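Local coordinates for adenosine monophosphate-protein transferase (Pyrococcus horikoshii, PDB 2D16) that is of unknown function but, as a member of the adenosine-specific kinase family, probably acts on adenosine or AMP, at residues A[42-47]-A[87-92]. Sequence-based numbering, arbitrary orientation.
Sequences GIKFGI and MKNAYP
Lys-44 and Lys-88 form an antiparallel hydrogen-bonded pair between two inner neighbours of the five-stranded antiparallel sheet, where strand 44-51 begins and strand 82-88 runs out. The two backbone bonds are reciprocal: Lys-44 N reaches Lys-88 O at 3.1 Å, and Lys-88 N returns to Lys-44 O at 2.9 Å. On their face the aliphatic parts lie across one another, Lys-44 CB 3.7 Å from Lys-88 CG. Past the pair, Asn-89 ND2 gives a weak bond to Gly-42 O (3.3 Å) and also meets Lys-44 CG. The other face is apolar: Phe-45 CB sits 3.6 Å from Met-87 CB, while the Phe-45 ring leads off to Ala-33, Leu-36 and Leu-37 of helix 25-39. Ile-43 holds CG1 anti to its N (chi1 -174°), against Ala-90 CB, and the extended chi2 (171°) carries CD1 on to Ala-90 CB at 3.6 Å and Met-87 SD at 4.0 Å. With an alanine here everything beyond CB goes, which would probably leave a gap between Ala-90, Met-87 and Val-95 of helix 92-100. Two neighbouring strands thus close an antiparallel sheet of an alpha+beta fold, its apolar face covered by helices 25-39 and 92-100.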
ATOM      1  N   GLY A  42      16.379  16.712  24.663  1.00 23.69           N
ATOM      2  CA  GLY A  42      17.608  17.486  24.592  1.00 24.47           C
ATOM      3  C   GLY A  42      17.726  18.634  25.577  1.00 24.14           C
ATOM      4  O   GLY A  42      18.739  19.330  25.603  1.00 24.37           O
ATOM      5  N   ILE A  43      16.693  18.849  26.384  1.00 23.18           N
ATOM      6  CA  ILE A  43      16.724  19.925  27.364  1.00 22.73           C
ATOM      7  C   ILE A  43      17.930  19.741  28.290  1.00 23.57           C
ATOM      8  O   ILE A  43      18.229  18.628  28.721  1.00 23.85           O
ATOM      9  CB  ILE A  43      15.404  19.946  28.200  1.00 22.39           C
ATOM     10  CG1 ILE A  43      15.377  21.160  29.130  1.00 21.25           C
ATOM     11  CG2 ILE A  43      15.268  18.654  28.991  1.00 21.22           C
ATOM     12  CD1 ILE A  43      14.033  21.365  29.825  1.00 23.94           C
ATOM     13  N   LYS A  44      18.639  20.833  28.559  1.00 23.44           N
ATOM     14  CA  LYS A  44      19.800  20.812  29.446  1.00 24.61           C
ATOM     15  C   LYS A  44      19.471  21.764  30.583  1.00 23.74           C
ATOM     16  O   LYS A  44      19.047  22.895  30.346  1.00 23.54           O
ATOM     17  CB  LYS A  44      21.056  21.274  28.702  1.00 27.03           C
ATOM     18  CG  LYS A  44      21.500  20.317  27.600  1.00 30.70           C
ATOM     19  CD  LYS A  44      21.790  18.927  28.158  1.00 32.39           C
ATOM     20  CE  LYS A  44      22.188  17.958  27.055  1.00 34.46           C
ATOM     21  NZ  LYS A  44      22.459  16.589  27.578  1.00 37.18           N
ATOM     22  N   PHE A  45      19.667  21.323  31.820  1.00 22.79           N
ATOM     23  CA  PHE A  45      19.296  22.174  32.932  1.00 22.06           C
ATOM     24  C   PHE A  45      19.919  21.832  34.270  1.00 22.49           C
ATOM     25  O   PHE A  45      20.545  20.784  34.457  1.00 23.10           O
ATOM     26  CB  PHE A  45      17.778  22.113  33.101  1.00 22.27           C
ATOM     27  CG  PHE A  45      17.287  20.774  33.592  1.00 22.71           C
ATOM     28  CD1 PHE A  45      17.119  20.535  34.955  1.00 22.77           C
ATOM     29  CD2 PHE A  45      17.053  19.734  32.696  1.00 23.45           C
ATOM     30  CE1 PHE A  45      16.727  19.282  35.419  1.00 23.60           C
ATOM     31  CE2 PHE A  45      16.660  18.470  33.153  1.00 23.58           C
ATOM     32  CZ  PHE A  45      16.498  18.245  34.516  1.00 23.55           C
ATOM     33  N   GLY A  46      19.704  22.750  35.202  1.00 21.44           N
ATOM     34  CA  GLY A  46      20.153  22.589  36.564  1.00 20.06           C
ATOM     35  C   GLY A  46      18.961  22.997  37.413  1.00 21.31           C
ATOM     36  O   GLY A  46      18.246  23.938  37.061  1.00 19.70           O
ATOM     37  N   ILE A  47      18.709  22.271  38.496  1.00 19.96           N
ATOM     38  CA  ILE A  47      17.616  22.620  39.394  1.00 20.53           C
ATOM     39  C   ILE A  47      18.116  22.493  40.828  1.00 20.63           C
ATOM     40  O   ILE A  47      18.818  21.537  41.174  1.00 20.50           O
ATOM     41  CB  ILE A  47      16.361  21.717  39.188  1.00 19.72           C
ATOM     42  CG1 ILE A  47      15.254  22.142  40.163  1.00 19.85           C
ATOM     43  CG2 ILE A  47      16.707  20.246  39.392  1.00 19.66           C
ATOM     44  CD1 ILE A  47      13.949  21.374  39.996  1.00 20.23           C
ATOM     45  N   MET A  87      17.781  26.573  32.528  1.00 21.40           N
ATOM     46  CA  MET A  87      17.786  25.641  31.410  1.00 22.25           C
ATOM     47  C   MET A  87      18.089  26.274  30.059  1.00 23.55           C
ATOM     48  O   MET A  87      18.039  27.494  29.889  1.00 22.82           O
ATOM     49  CB  MET A  87      16.420  24.957  31.315  1.00 23.83           C
ATOM     50  CG  MET A  87      15.307  25.933  30.918  1.00 23.61           C
ATOM     51  SD  MET A  87      13.661  25.190  30.803  1.00 23.42           S
ATOM     52  CE  MET A  87      12.803  26.418  29.815  1.00 22.98           C
ATOM     53  N   LYS A  88      18.400  25.406  29.103  1.00 24.05           N
ATOM     54  CA  LYS A  88      18.665  25.801  27.729  1.00 23.77           C
ATOM     55  C   LYS A  88      18.139  24.671  26.844  1.00 23.53           C
ATOM     56  O   LYS A  88      17.852  23.575  27.335  1.00 23.53           O
ATOM     57  CB  LYS A  88      20.163  26.033  27.500  1.00 25.37           C
ATOM     58  CG  LYS A  88      21.052  24.836  27.772  1.00 27.10           C
ATOM     59  CD  LYS A  88      22.514  25.202  27.514  1.00 30.77           C
ATOM     60  CE  LYS A  88      23.440  24.011  27.720  1.00 33.03           C
ATOM     61  NZ  LYS A  88      24.861  24.367  27.427  1.00 34.86           N
ATOM     62  N   ASN A  89      18.001  24.942  25.549  1.00 23.39           N
ATOM     63  CA  ASN A  89      17.487  23.966  24.591  1.00 24.16           C
ATOM     64  C   ASN A  89      16.007  23.682  24.854  1.00 24.14           C
ATOM     65  O   ASN A  89      15.480  22.633  24.478  1.00 24.17           O
ATOM     66  CB  ASN A  89      18.292  22.662  24.649  1.00 26.97           C
ATOM     67  CG  ASN A  89      19.760  22.868  24.326  1.00 29.99           C
ATOM     68  OD1 ASN A  89      20.123  23.804  23.616  1.00 31.34           O
ATOM     69  ND2 ASN A  89      20.608  21.985  24.834  1.00 29.90           N
ATOM     70  N   ALA A  90      15.349  24.637  25.500  1.00 22.92           N
ATOM     71  CA  ALA A  90      13.929  24.544  25.822  1.00 21.84           C
ATOM     72  C   ALA A  90      13.500  25.926  26.291  1.00 21.03           C
ATOM     73  O   ALA A  90      14.321  26.695  26.788  1.00 21.83           O
ATOM     74  CB  ALA A  90      13.694  23.514  26.928  1.00 22.59           C
ATOM     75  N   TYR A  91      12.218  26.235  26.125  1.00 20.63           N
ATOM     76  CA  TYR A  91      11.673  27.529  26.518  1.00 20.78           C
ATOM     77  C   TYR A  91      10.606  27.333  27.588  1.00 19.71           C
ATOM     78  O   TYR A  91      10.027  26.255  27.698  1.00 19.03           O
ATOM     79  CB  TYR A  91      11.042  28.218  25.311  1.00 21.83           C
ATOM     80  CG  TYR A  91      11.996  28.467  24.164  1.00 26.93           C
ATOM     81  CD1 TYR A  91      13.069  29.348  24.304  1.00 28.76           C
ATOM     82  CD2 TYR A  91      11.817  27.835  22.932  1.00 29.24           C
ATOM     83  CE1 TYR A  91      13.940  29.599  23.244  1.00 31.24           C
ATOM     84  CE2 TYR A  91      12.684  28.081  21.864  1.00 31.94           C
ATOM     85  CZ  TYR A  91      13.741  28.965  22.030  1.00 33.09           C
ATOM     86  OH  TYR A  91      14.593  29.229  20.979  1.00 33.94           O
ATOM     87  N   PRO A  92      10.328  28.381  28.383  1.00 19.77           N
ATOM     88  CA  PRO A  92       9.310  28.268  29.435  1.00 19.32           C
ATOM     89  C   PRO A  92       7.973  27.751  28.908  1.00 19.66           C
ATOM     90  O   PRO A  92       7.309  26.952  29.567  1.00 18.06           O
ATOM     91  CB  PRO A  92       9.219  29.692  29.977  1.00 19.49           C
ATOM     92  CG  PRO A  92      10.642  30.188  29.829  1.00 20.84           C
ATOM     93  CD  PRO A  92      11.003  29.691  28.439  1.00 19.70           C
TER